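Local coordinates for protein RNA-dependent RNA polymerase (Toscana virus, PDB 6QW0) that probably acts as the manganese-dependent cap-snatching endonuclease at the N-terminus of the viral L protein, cutting host mRNAs near the cap to prime viral transcription, at residues 98-109 against 153-163; 167-175 against 189-197. One frame throughout, in Å; residues are numbered along the deposited sequence. Where two conformers were deposited one is given.

Interaction 1 (98-109 against 153-163); sequences FGVLENRADDSD and ACLDRSAIKPI. Unlike the reference sequence in segment 153-163: Asp-156 (reference Asn).
NH2 of Arg-157 is gripped from the 98-109 loop by Asp-109 OD1 (2.8 Å, N-H...O 161°) in a salt bridge, and it also donates to Ser-108 OG (2.8 Å) in one of the serine's two conformers. In this PD-(D/E)XK-type nuclease domain the salt bridge ties the C-terminal turns of helix 136-157 to the loop that joins helix 94-98 to strand 115-118. Asp-109 OD1 lies in the guanidinium plane; its own carboxylate stands steeply to that plane (73°), and the nitrogen comes to OD1 from above the carboxylate plane, 71° out of it. In the same conformer, Ser-108 OG donates a hydrogen bond to Asp-106 OD1, on the syn side and out of the carboxylate plane. Asp-109 OD2 takes the backbone N-H of Asp-106 on its anti lone pair, a bond that helps to set the turn of the carboxylate. On the helix side, Arg-157 NH1 bonds in plane to Ala-153 O, an acceptor already used by the backbone N of Arg-157. NE gives its hydrogen to a water that also bridges Asp-109 OD1 and Gly-99 O, and these bonds together should hold the guanidinium against rotation. Leu-101 CD1 lies over one of its faces and the carbonyl oxygen of Ser-108 over the other. The arginine's aliphatic part serves a different partner: CB stands over the centre of the Phe-98 ring, 3.8 Å from the centroid, and the extended chain then runs out past CD2. Ile-160 and Ile-163 reach the same ring obliquely, Ile-163 CD1 touching Phe-98 CZ at 3.7 Å, while Lys-161 CB lies at its edge and its NZ turns to Glu-118. Leu-101 CD2 and Ile-160 CD1, 3.4 Å apart, are tighter than an ordinary van der Waals contact.

Interaction 2 (167-175 against 189-197); sequences IIAVHFNGV and IVFRFRLAR. With SO4 (sulfate ion), chain E; SO4 (sulfate ion), chain F.
Arg-194 reaches from helix 189-197 to Phe-172 at the turn between the strands. From CB the chain leaves with CG anti to its own carbonyl carbon, and CG lies over the Phe-172 ring, 3.6 Å from CE1. CD continues across Phe-172 CE1 and CZ, and NE stands above the ring centre. There NE also donates to Phe-172 O (2.8 Å, N-H...O 149°). Beyond the arginine's own CZ, NH2 gives a second bond to that same oxygen, and the guanidinium thereby holds one carbonyl side-on while lying nearly flat on the ring of the same residue, planes 19° apart, as an off-centre cation-pi stack. NH2 also meets O2 of the sulfate of chain E at 2.9 Å, in the guanidinium plane; NH1 adds only a weak bond to O2. That sulfate probably came from the crystallisation liquor. The contact packs helix 183-203 against the mixed sheet of the nuclease fold, at the type I turn of the hairpin formed by strands 163-171 and 174-177. Strand 167-171 and helix 189-197 cross at -54°, their axes 8.3 Å apart at closest. Beneath the turn, Val-170 CG1 sits over one face of the Phe-193 ring, and its CG2 fits between Phe-193 CD2 and Ile-189 CG2. Val-175 CG2 touches both Ile-189 CG2 and Val-190 CG2, extending the apolar layer onto the second strand. The opposite face of Phe-193 is covered by Arg-197 CD. Bent at its third torsion, the Arg-197 chain brings its guanidinium to the Phe-172 ring, the two planes steeply inclined and Phe-172 CD1 over the guanidinium face, 3.7 Å from Arg-197 CZ. One water takes the backbone N-H of Phe-172 at 2.9 Å and a weak bond from Arg-197 NH1.

In the fold
The chain's centre lies between interactions 1 and 2, whose own centres are about 31 Å apart. Both segments of interaction 1 precede both segments of interaction 2, and strand 163-171 runs from the end of segment 153-163 into segment 167-175. The same strand pairs in parallel with strand 124-131, which carries the manganese ligands Glu-128 and Phe-129. Interaction 1 fastens the far end of helix 136-157 to the loop that leads to Asp-114, another ligand; interaction 2 covers the hairpin end of the mixed sheet with helix 183-203. Neither includes a metal ligand: the side chains of Ala-153 and Ile-168 lie about 14 Å and 9 Å from a manganese ion, and the contacts probably frame the site.

Interaction 1 (98-109 against 153-163)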
loop_
_atom_site.group_PDB
_atom_site.type_symbol
_atom_site.label_atom_id
_atom_site.label_comp_id
_atom_site.label_asym_id
_atom_site.label_seq_id
_atom_site.Cartn_x
_atom_site.Cartn_y
_atom_site.Cartn_z
ATOM N N PHE A 98 -17.903 6.252 6.039
ATOM C CA PHE A 98 -19.255 5.917 5.600
ATOM C C PHE A 98 -20.313 5.971 6.693
ATOM O O PHE A 98 -21.503 6.019 6.362
ATOM C CB PHE A 98 -19.280 4.508 4.984
ATOM C CG PHE A 98 -18.543 4.406 3.679
ATOM C CD1 PHE A 98 -19.140 4.814 2.497
ATOM C CD2 PHE A 98 -17.248 3.917 3.639
ATOM C CE1 PHE A 98 -18.457 4.731 1.297
ATOM C CE2 PHE A 98 -16.563 3.834 2.447
ATOM C CZ PHE A 98 -17.174 4.240 1.270
ATOM N N GLY A 99 -19.926 5.948 7.969
ATOM C CA GLY A 99 -20.886 5.670 9.024
ATOM C C GLY A 99 -21.312 4.215 9.021
ATOM O O GLY A 99 -20.944 3.466 8.111
ATOM N N VAL A 100 -22.092 3.793 10.015
ATOM C CA VAL A 100 -22.514 2.399 10.089
ATOM C C VAL A 100 -23.576 2.128 9.030
ATOM O O VAL A 100 -24.264 3.038 8.560
ATOM C CB VAL A 100 -23.037 2.056 11.495
ATOM C CG1 VAL A 100 -21.992 2.406 12.560
ATOM C CG2 VAL A 100 -24.324 2.798 11.760
ATOM N N LEU A 101 -23.706 0.855 8.653
ATOM C CA LEU A 101 -24.764 0.386 7.765
ATOM C C LEU A 101 -25.880 -0.272 8.565
ATOM O O LEU A 101 -25.636 -0.929 9.579
ATOM C CB LEU A 101 -24.224 -0.625 6.747
ATOM C CG LEU A 101 -23.185 -0.147 5.743
ATOM C CD1 LEU A 101 -23.070 -1.152 4.609
ATOM C CD2 LEU A 101 -23.573 1.206 5.204
ATOM N N GLU A 102 -27.111 -0.117 8.075
ATOM C CA GLU A 102 -28.291 -0.734 8.685
ATOM C C GLU A 102 -28.426 -0.358 10.159
ATOM O O GLU A 102 -28.878 -1.162 10.979
ATOM C CB GLU A 102 -28.271 -2.256 8.514
ATOM N N ASN A 103 -28.011 0.863 10.502
ATOM C CA ASN A 103 -28.213 1.434 11.837
ATOM C C ASN A 103 -27.655 0.545 12.951
ATOM O O ASN A 103 -28.146 0.568 14.083
ATOM C CB ASN A 103 -29.698 1.726 12.079
ATOM N N ARG A 104 -26.626 -0.246 12.649
ATOM C CA ARG A 104 -26.019 -1.128 13.644
ATOM C C ARG A 104 -24.576 -1.398 13.251
ATOM O O ARG A 104 -24.313 -1.879 12.144
ATOM C CB ARG A 104 -26.793 -2.444 13.767
ATOM N N ALA A 105 -23.649 -1.093 14.155
ATOM C CA ALA A 105 -22.237 -1.338 13.894
ATOM C C ALA A 105 -21.952 -2.835 13.834
ATOM O O ALA A 105 -22.560 -3.636 14.547
ATOM C CB ALA A 105 -21.379 -0.680 14.976
ATOM N N ASP A 106 -21.024 -3.217 12.958
ATOM C CA ASP A 106 -20.561 -4.601 12.894
ATOM C C ASP A 106 -19.077 -4.601 12.533
ATOM O O ASP A 106 -18.447 -3.545 12.429
ATOM C CB ASP A 106 -21.419 -5.430 11.927
ATOM C CG ASP A 106 -21.303 -4.978 10.477
ATOM O OD1 ASP A 106 -20.524 -4.050 10.174
ATOM O OD2 ASP A 106 -22.022 -5.553 9.635
ATOM N N ASP A 107 -18.521 -5.801 12.339
ATOM C CA ASP A 107 -17.079 -5.931 12.154
ATOM C C ASP A 107 -16.602 -5.203 10.905
ATOM O O ASP A 107 -15.490 -4.663 10.885
ATOM C CB ASP A 107 -16.688 -7.408 12.093
ATOM C CG ASP A 107 -16.787 -8.094 13.447
ATOM O OD1 ASP A 107 -16.991 -7.390 14.460
ATOM O OD2 ASP A 107 -16.664 -9.336 13.496
ATOM N N SER A 108 -17.423 -5.184 9.848
ATOM C CA SER A 108 -17.017 -4.509 8.620
ATOM C C SER A 108 -16.777 -3.023 8.848
ATOM O O SER A 108 -15.912 -2.428 8.195
ATOM C CB SER A 108 -18.069 -4.717 7.533
ATOM O OG SER A 108 -19.297 -4.127 7.912
ATOM N N ASP A 109 -17.520 -2.406 9.770
ATOM C CA ASP A 109 -17.337 -0.982 10.023
ATOM C C ASP A 109 -15.949 -0.674 10.563
ATOM O O ASP A 109 -15.453 0.443 10.397
ATOM C CB ASP A 109 -18.393 -0.483 11.014
ATOM C CG ASP A 109 -19.776 -0.433 10.411
ATOM O OD1 ASP A 109 -19.957 0.234 9.368
ATOM O OD2 ASP A 109 -20.687 -1.057 10.981
ATOM N N ALA A 153 -17.027 -5.611 2.619
ATOM C CA ALA A 153 -17.233 -4.268 3.146
ATOM C C ALA A 153 -17.286 -3.239 2.021
ATOM O O ALA A 153 -18.075 -2.291 2.082
ATOM C CB ALA A 153 -16.132 -3.905 4.150
ATOM N N CYS A 154 -16.464 -3.414 0.980
ATOM C CA CYS A 154 -16.472 -2.456 -0.126
ATOM C C CYS A 154 -17.753 -2.563 -0.949
ATOM O O CYS A 154 -18.325 -1.536 -1.351
ATOM C CB CYS A 154 -15.257 -2.671 -1.035
ATOM S SG CYS A 154 -13.680 -2.213 -0.297
ATOM N N LEU A 155 -18.205 -3.789 -1.240
ATOM C CA LEU A 155 -19.453 -3.946 -1.987
ATOM C C LEU A 155 -20.616 -3.286 -1.247
ATOM O O LEU A 155 -21.370 -2.491 -1.825
ATOM C CB LEU A 155 -19.758 -5.428 -2.227
ATOM C CG LEU A 155 -21.024 -5.692 -3.054
ATOM C CD1 LEU A 155 -20.889 -5.050 -4.432
ATOM C CD2 LEU A 155 -21.262 -7.186 -3.191
ATOM N N ASP A 156 -20.773 -3.599 0.039
ATOM C CA ASP A 156 -21.896 -3.039 0.786
ATOM C C ASP A 156 -21.854 -1.515 0.817
ATOM O O ASP A 156 -22.893 -0.852 0.668
ATOM C CB ASP A 156 -21.895 -3.592 2.210
ATOM C CG ASP A 156 -22.254 -5.060 2.273
ATOM O OD1 ASP A 156 -22.645 -5.645 1.238
ATOM O OD2 ASP A 156 -22.145 -5.644 3.374
ATOM N N ARG A 157 -20.666 -0.939 1.013
ATOM C CA ARG A 157 -20.549 0.510 1.102
ATOM C C ARG A 157 -20.604 1.183 -0.265
ATOM O O ARG A 157 -20.840 2.390 -0.337
ATOM C CB ARG A 157 -19.269 0.869 1.871
ATOM C CG ARG A 157 -19.510 0.686 3.389
ATOM C CD ARG A 157 -18.275 0.335 4.223
ATOM N NE ARG A 157 -18.726 -0.032 5.575
ATOM C CZ ARG A 157 -19.183 -1.239 5.894
ATOM N NH1 ARG A 157 -19.236 -2.203 4.969
ATOM N NH2 ARG A 157 -19.607 -1.485 7.129
ATOM N N SER A 158 -20.423 0.435 -1.353
ATOM C CA SER A 158 -20.566 1.033 -2.674
ATOM C C SER A 158 -21.990 1.492 -2.942
ATOM O O SER A 158 -22.206 2.259 -3.888
ATOM C CB SER A 158 -20.093 0.045 -3.762
ATOM O OG SER A 158 -21.027 -0.994 -4.035
ATOM N N ALA A 159 -22.950 1.066 -2.122
ATOM C CA ALA A 159 -24.311 1.562 -2.246
ATOM C C ALA A 159 -24.425 3.013 -1.811
ATOM O O ALA A 159 -25.408 3.680 -2.163
ATOM C CB ALA A 159 -25.248 0.710 -1.402
ATOM N N ILE A 160 -23.449 3.498 -1.046
ATOM C CA ILE A 160 -23.430 4.863 -0.527
ATOM C C ILE A 160 -22.656 5.766 -1.474
ATOM O O ILE A 160 -23.177 6.785 -1.939
ATOM C CB ILE A 160 -22.832 4.892 0.884
ATOM C CG1 ILE A 160 -23.665 4.018 1.818
ATOM C CG2 ILE A 160 -22.737 6.335 1.406
ATOM C CD1 ILE A 160 -23.097 3.944 3.188
ATOM N N LYS A 161 -21.402 5.397 -1.770
ATOM C CA LYS A 161 -20.579 6.088 -2.740
ATOM C C LYS A 161 -19.862 5.005 -3.528
ATOM O O LYS A 161 -19.445 4.000 -2.939
ATOM C CB LYS A 161 -19.536 7.020 -2.104
ATOM C CG LYS A 161 -20.135 8.123 -1.244
ATOM C CD LYS A 161 -19.064 8.810 -0.401
ATOM C CE LYS A 161 -19.691 9.839 0.532
ATOM N NZ LYS A 161 -18.903 10.004 1.790
ATOM N N PRO A 162 -19.679 5.189 -4.833
ATOM C CA PRO A 162 -18.950 4.183 -5.617
ATOM C C PRO A 162 -17.532 4.010 -5.094
ATOM O O PRO A 162 -16.868 4.972 -4.702
ATOM C CB PRO A 162 -18.969 4.754 -7.038
ATOM C CG PRO A 162 -19.199 6.203 -6.860
ATOM C CD PRO A 162 -20.041 6.364 -5.641
ATOM N N ILE A 163 -17.082 2.760 -5.073
ATOM C CA ILE A 163 -15.747 2.413 -4.596
ATOM C C ILE A 163 -14.986 1.719 -5.720
ATOM O O ILE A 163 -15.548 0.882 -6.430
ATOM C CB ILE A 163 -15.823 1.499 -3.349
ATOM C CG1 ILE A 163 -16.416 2.247 -2.154
ATOM C CG2 ILE A 163 -14.424 0.911 -3.001
ATOM C CD1 ILE A 163 -16.715 1.335 -0.960
HETATM O O HOH W 1 -18.843 1.816 7.665
HETATM O O HOH W 2 -21.909 -3.623 7.673
#

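Interaction 2 (167-175 against 189-197)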
loop_
_atom_site.group_PDB
_atom_site.type_symbol
_atom_site.label_atom_id
_atom_site.label_comp_id
_atom_site.label_asym_id
_atom_site.label_seq_id
_atom_site.Cartn_x
_atom_site.Cartn_y
_atom_site.Cartn_z
ATOM N N ILE A 167 -5.136 -2.997 -5.133
ATOM C CA ILE A 167 -4.208 -3.818 -4.353
ATOM C C ILE A 167 -2.811 -3.623 -4.910
ATOM O O ILE A 167 -2.644 -3.547 -6.128
ATOM C CB ILE A 167 -4.558 -5.319 -4.425
ATOM C CG1 ILE A 167 -6.046 -5.560 -4.139
ATOM C CG2 ILE A 167 -3.667 -6.123 -3.492
ATOM C CD1 ILE A 167 -6.478 -5.292 -2.709
ATOM N N ILE A 168 -1.813 -3.558 -4.027
ATOM C CA ILE A 168 -0.408 -3.692 -4.423
ATOM C C ILE A 168 0.211 -4.810 -3.589
ATOM O O ILE A 168 0.296 -4.687 -2.360
ATOM C CB ILE A 168 0.399 -2.391 -4.229
ATOM C CG1 ILE A 168 -0.331 -1.192 -4.839
ATOM C CG2 ILE A 168 1.776 -2.539 -4.854
ATOM C CD1 ILE A 168 0.373 0.143 -4.568
ATOM N N ALA A 169 0.667 -5.878 -4.254
ATOM C CA ALA A 169 1.360 -6.992 -3.600
ATOM C C ALA A 169 2.798 -7.061 -4.108
ATOM O O ALA A 169 3.017 -7.262 -5.306
ATOM C CB ALA A 169 0.649 -8.320 -3.876
ATOM N N VAL A 170 3.785 -6.894 -3.205
ATOM C CA VAL A 170 5.190 -6.866 -3.611
ATOM C C VAL A 170 5.842 -8.212 -3.320
ATOM O O VAL A 170 5.529 -8.869 -2.321
ATOM C CB VAL A 170 5.954 -5.718 -2.912
ATOM C CG1 VAL A 170 5.992 -5.936 -1.414
ATOM C CG2 VAL A 170 7.367 -5.583 -3.487
ATOM N N HIS A 171 6.730 -8.635 -4.219
ATOM C CA HIS A 171 7.649 -9.741 -3.982
ATOM C C HIS A 171 9.051 -9.289 -4.386
ATOM O O HIS A 171 9.254 -8.177 -4.878
ATOM C CB HIS A 171 7.198 -11.013 -4.719
ATOM C CG HIS A 171 7.112 -10.864 -6.206
ATOM N ND1 HIS A 171 8.110 -11.294 -7.056
ATOM C CD2 HIS A 171 6.139 -10.347 -6.998
ATOM C CE1 HIS A 171 7.764 -11.036 -8.305
ATOM N NE2 HIS A 171 6.571 -10.464 -8.297
ATOM N N PHE A 172 10.043 -10.165 -4.176
ATOM C CA PHE A 172 11.429 -9.755 -4.371
ATOM C C PHE A 172 11.704 -9.294 -5.797
ATOM O O PHE A 172 12.577 -8.445 -6.018
ATOM C CB PHE A 172 12.365 -10.907 -3.994
ATOM C CG PHE A 172 13.818 -10.500 -3.917
ATOM C CD1 PHE A 172 14.346 -10.018 -2.729
ATOM C CD2 PHE A 172 14.644 -10.588 -5.032
ATOM C CE1 PHE A 172 15.680 -9.637 -2.647
ATOM C CE2 PHE A 172 15.982 -10.206 -4.961
ATOM C CZ PHE A 172 16.493 -9.723 -3.765
ATOM N N ASN A 173 10.960 -9.816 -6.778
ATOM C CA ASN A 173 11.239 -9.522 -8.179
ATOM C C ASN A 173 10.099 -8.791 -8.883
ATOM O O ASN A 173 10.069 -8.754 -10.108
ATOM C CB ASN A 173 11.569 -10.814 -8.931
ATOM C CG ASN A 173 12.891 -11.411 -8.497
ATOM O OD1 ASN A 173 13.916 -10.744 -8.528
ATOM N ND2 ASN A 173 12.863 -12.666 -8.075
ATOM N N GLY A 174 9.162 -8.195 -8.155
ATOM C CA GLY A 174 8.135 -7.465 -8.878
ATOM C C GLY A 174 6.944 -7.146 -7.995
ATOM O O GLY A 174 7.022 -7.210 -6.777
ATOM N N VAL A 175 5.838 -6.818 -8.661
ATOM C CA VAL A 175 4.613 -6.360 -8.020
ATOM C C VAL A 175 3.438 -6.958 -8.766
ATOM O O VAL A 175 3.458 -7.029 -9.997
ATOM C CB VAL A 175 4.540 -4.815 -8.043
ATOM C CG1 VAL A 175 3.148 -4.323 -7.742
ATOM C CG2 VAL A 175 5.553 -4.209 -7.073
ATOM N N ILE A 189 8.881 0.458 -5.247
ATOM C CA ILE A 189 8.278 -0.467 -4.296
ATOM C C ILE A 189 9.198 -1.660 -4.043
ATOM O O ILE A 189 9.471 -2.021 -2.892
ATOM C CB ILE A 189 6.892 -0.909 -4.802
ATOM C CG1 ILE A 189 5.928 0.291 -4.768
ATOM C CG2 ILE A 189 6.355 -2.070 -3.973
ATOM C CD1 ILE A 189 4.786 0.193 -5.786
ATOM N N VAL A 190 9.676 -2.296 -5.114
ATOM C CA VAL A 190 10.537 -3.466 -4.957
ATOM C C VAL A 190 11.851 -3.087 -4.274
ATOM O O VAL A 190 12.308 -3.784 -3.362
ATOM C CB VAL A 190 10.779 -4.140 -6.320
ATOM C CG1 VAL A 190 11.772 -5.300 -6.174
ATOM C CG2 VAL A 190 9.469 -4.651 -6.909
ATOM N N PHE A 191 12.457 -1.976 -4.681
ATOM C CA PHE A 191 13.707 -1.537 -4.053
ATOM C C PHE A 191 13.538 -1.336 -2.545
ATOM O O PHE A 191 14.376 -1.770 -1.745
ATOM C CB PHE A 191 14.187 -0.254 -4.728
ATOM C CG PHE A 191 15.566 0.177 -4.312
ATOM C CD1 PHE A 191 15.743 0.997 -3.206
ATOM C CD2 PHE A 191 16.682 -0.223 -5.030
ATOM C CE1 PHE A 191 17.004 1.412 -2.816
ATOM C CE2 PHE A 191 17.954 0.189 -4.644
ATOM C CZ PHE A 191 18.116 1.005 -3.544
ATOM N N ARG A 192 12.461 -0.661 -2.135
ATOM C CA ARG A 192 12.219 -0.443 -0.712
ATOM C C ARG A 192 11.935 -1.753 0.018
ATOM O O ARG A 192 12.336 -1.916 1.180
ATOM C CB ARG A 192 11.049 0.539 -0.524
ATOM C CG ARG A 192 11.355 1.962 -1.004
ATOM C CD ARG A 192 10.158 2.930 -0.746
ATOM N NE ARG A 192 9.847 3.054 0.675
ATOM C CZ ARG A 192 10.094 4.131 1.418
ATOM N NH1 ARG A 192 10.654 5.211 0.878
ATOM N NH2 ARG A 192 9.790 4.125 2.706
ATOM N N PHE A 193 11.226 -2.688 -0.637
ATOM C CA PHE A 193 10.943 -3.987 -0.027
ATOM C C PHE A 193 12.232 -4.761 0.211
ATOM O O PHE A 193 12.426 -5.336 1.288
ATOM C CB PHE A 193 9.978 -4.792 -0.913
ATOM C CG PHE A 193 9.602 -6.146 -0.365
ATOM C CD1 PHE A 193 9.068 -6.283 0.912
ATOM C CD2 PHE A 193 9.736 -7.286 -1.154
ATOM C CE1 PHE A 193 8.700 -7.528 1.402
ATOM C CE2 PHE A 193 9.360 -8.536 -0.669
ATOM C CZ PHE A 193 8.844 -8.659 0.602
ATOM N N ARG A 194 13.127 -4.766 -0.776
ATOM C CA ARG A 194 14.381 -5.500 -0.628
ATOM C C ARG A 194 15.201 -4.941 0.525
ATOM O O ARG A 194 15.769 -5.698 1.324
ATOM C CB ARG A 194 15.176 -5.439 -1.926
ATOM C CG ARG A 194 14.528 -6.201 -3.076
ATOM C CD ARG A 194 15.354 -6.042 -4.328
ATOM N NE ARG A 194 14.869 -6.879 -5.417
ATOM C CZ ARG A 194 15.484 -6.997 -6.589
ATOM N NH1 ARG A 194 16.612 -6.328 -6.821
ATOM N NH2 ARG A 194 14.972 -7.779 -7.528
ATOM N N LEU A 195 15.257 -3.617 0.637
ATOM C CA LEU A 195 16.000 -3.003 1.729
ATOM C C LEU A 195 15.337 -3.295 3.067
ATOM O O LEU A 195 16.018 -3.550 4.069
ATOM C CB LEU A 195 16.117 -1.498 1.491
ATOM C CG LEU A 195 16.848 -0.741 2.595
ATOM C CD1 LEU A 195 18.288 -1.263 2.724
ATOM C CD2 LEU A 195 16.834 0.749 2.303
ATOM N N ALA A 196 13.999 -3.272 3.097
ATOM C CA ALA A 196 13.278 -3.578 4.326
ATOM C C ALA A 196 13.552 -4.999 4.791
ATOM O O ALA A 196 13.688 -5.246 5.996
ATOM C CB ALA A 196 11.782 -3.351 4.125
ATOM N N ARG A 197 13.650 -5.946 3.849
ATOM C CA ARG A 197 13.985 -7.320 4.213
ATOM C C ARG A 197 15.386 -7.407 4.804
ATOM O O ARG A 197 15.608 -8.141 5.775
ATOM C CB ARG A 197 13.877 -8.233 2.995
ATOM C CG ARG A 197 12.446 -8.529 2.576
ATOM C CD ARG A 197 12.390 -9.151 1.199
ATOM N NE ARG A 197 13.161 -10.391 1.103
ATOM C CZ ARG A 197 12.801 -11.434 0.356
ATOM N NH1 ARG A 197 11.677 -11.396 -0.347
ATOM N NH2 ARG A 197 13.565 -12.518 0.312
HETATM S S SO4 E . 15.780 -6.981 -11.148
HETATM O O1 SO4 E . 16.727 -6.257 -11.982
HETATM O O2 SO4 E . 16.480 -7.622 -10.039
HETATM O O3 SO4 E . 15.099 -7.992 -11.958
HETATM O O4 SO4 E . 14.811 -6.027 -10.627
HETATM S S SO4 F . 9.621 -15.181 -9.878
HETATM O O1 SO4 F . 10.149 -14.505 -8.695
HETATM O O2 SO4 F . 9.744 -14.298 -11.035
HETATM O O3 SO4 F . 8.218 -15.512 -9.666
HETATM O O4 SO4 F . 10.381 -16.409 -10.103
HETATM O O HOH W 3 9.516 -12.151 -2.186
#